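Local atomic coordinates of response regulator aspartate phosphatase I (Bacillus subtilis subsp. subtilis, PDB entry 4I1A), a protein that dephosphorylates the sporulation phosphotransferase Spo0F and activates excision and transfer of the mobile element ICEBs1. Residues G289-I292 with A293-D297. Residues are numbered along the deposited sequence; the frame is centred on the assembly and turned at random.
Sequences GRFI and ADKSD
The Phe291 ring meets the aliphatic chain of Lys295 one helical turn later, the lysine approaching the end of the ring obliquely: Phe291 CZ lies 3.5 Å from Lys295 CD, while Phe291 CE1 and CE2 are each 4.0 Å from that same carbon. With CG anti to the backbone N (chi1 164°), the ring is swung beside its own carbonyl carbon, on the side where the lysine methylenes pass. The two residues are also joined through the backbone, Lys295 N donating to Phe291 O at 3.0 Å. Equivalent i to i+4 bonds precede it, from Ala293 N to Gly289 O at 2.8 Å and from Asp294 N to Arg290 O at 3.2 Å. This is the closing turn of helix 279-295 in the predicted fifth TPR repeat; Ile292 and Ala293 pack on helix 261-275, and Arg290 and Asp294 touch helix 299-313. A Schellman motif ends the helix: Asp297 has positive phi (56°), and two bonds run back into the last turn, one from Asp297 N to Asp294 O at 3.2 Å. Within the same turn, Ser296 OG lies 2.8 Å from Ile292 O and 3.1 Å from Ala293 O, so its single proton has two possible acceptors; the bond from Ser296 N to Ile292 O is weak.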
loop_
_atom_site.group_PDB
_atom_site.type_symbol
_atom_site.label_atom_id
_atom_site.label_comp_id
_atom_site.label_asym_id
_atom_site.label_seq_id
_atom_site.Cartn_x
_atom_site.Cartn_y
_atom_site.Cartn_z
ATOM N N GLY A 289 -13.271 13.402 0.673
ATOM C CA GLY A 289 -11.880 13.025 0.475
ATOM C C GLY A 289 -11.093 14.054 -0.310
ATOM O O GLY A 289 -9.979 14.426 0.056
ATOM N N ARG A 290 -11.689 14.510 -1.400
ATOM C CA ARG A 290 -11.128 15.570 -2.223
ATOM C C ARG A 290 -10.816 16.816 -1.404
ATOM O O ARG A 290 -9.857 17.529 -1.693
ATOM C CB ARG A 290 -12.120 15.902 -3.334
ATOM C CG ARG A 290 -11.713 17.001 -4.267
ATOM C CD ARG A 290 -12.902 17.901 -4.465
ATOM N NE ARG A 290 -13.264 18.052 -5.862
ATOM C CZ ARG A 290 -14.442 18.505 -6.269
ATOM N NH1 ARG A 290 -15.364 18.836 -5.373
ATOM N NH2 ARG A 290 -14.700 18.623 -7.568
ATOM N N PHE A 291 -11.617 17.068 -0.369
ATOM C CA PHE A 291 -11.393 18.224 0.499
ATOM C C PHE A 291 -10.237 17.975 1.468
ATOM O O PHE A 291 -9.349 18.818 1.636
ATOM C CB PHE A 291 -12.672 18.586 1.264
ATOM C CG PHE A 291 -12.444 19.508 2.437
ATOM C CD1 PHE A 291 -12.012 20.815 2.245
ATOM C CD2 PHE A 291 -12.674 19.070 3.733
ATOM C CE1 PHE A 291 -11.807 21.665 3.323
ATOM C CE2 PHE A 291 -12.471 19.912 4.815
ATOM C CZ PHE A 291 -12.037 21.213 4.608
ATOM N N ILE A 292 -10.254 16.809 2.104
ATOM C CA ILE A 292 -9.183 16.427 3.005
ATOM C C ILE A 292 -7.840 16.365 2.276
ATOM O O ILE A 292 -6.814 16.757 2.829
ATOM C CB ILE A 292 -9.515 15.114 3.747
ATOM C CG1 ILE A 292 -10.715 15.365 4.671
ATOM C CG2 ILE A 292 -8.307 14.608 4.547
ATOM C CD1 ILE A 292 -10.973 14.281 5.694
ATOM N N ALA A 293 -7.858 15.912 1.026
ATOM C CA ALA A 293 -6.649 15.858 0.206
ATOM C C ALA A 293 -6.098 17.248 -0.083
ATOM O O ALA A 293 -4.890 17.474 -0.015
ATOM C CB ALA A 293 -6.920 15.130 -1.095
ATOM N N ASP A 294 -6.989 18.178 -0.408
ATOM C CA ASP A 294 -6.569 19.530 -0.750
ATOM C C ASP A 294 -5.993 20.281 0.451
ATOM O O ASP A 294 -4.990 20.981 0.327
ATOM C CB ASP A 294 -7.723 20.322 -1.382
ATOM C CG ASP A 294 -7.606 20.427 -2.903
ATOM O OD1 ASP A 294 -6.837 21.292 -3.382
ATOM O OD2 ASP A 294 -8.282 19.653 -3.622
ATOM N N LYS A 295 -6.614 20.129 1.613
ATOM C CA LYS A 295 -6.221 20.939 2.764
ATOM C C LYS A 295 -5.035 20.345 3.528
ATOM O O LYS A 295 -4.449 20.993 4.395
ATOM C CB LYS A 295 -7.417 21.229 3.688
ATOM C CG LYS A 295 -7.661 20.214 4.791
ATOM C CD LYS A 295 -8.717 20.740 5.749
ATOM C CE LYS A 295 -8.849 19.885 6.995
ATOM N NZ LYS A 295 -9.267 20.715 8.172
ATOM N N SER A 296 -4.678 19.116 3.184
ATOM C CA SER A 296 -3.480 18.485 3.711
ATOM C C SER A 296 -2.341 18.626 2.696
ATOM O O SER A 296 -1.241 18.114 2.910
ATOM C CB SER A 296 -3.753 17.007 3.984
ATOM O OG SER A 296 -4.064 16.322 2.778
ATOM N N ASP A 297 -2.621 19.322 1.593
ATOM C CA ASP A 297 -1.678 19.481 0.484
ATOM C C ASP A 297 -1.227 18.122 -0.037
ATOM O O ASP A 297 -0.084 17.938 -0.456
ATOM C CB ASP A 297 -0.471 20.336 0.881
ATOM C CG ASP A 297 0.356 20.759 -0.317
ATOM O OD1 ASP A 297 -0.241 20.985 -1.392
ATOM O OD2 ASP A 297 1.595 20.849 -0.192
#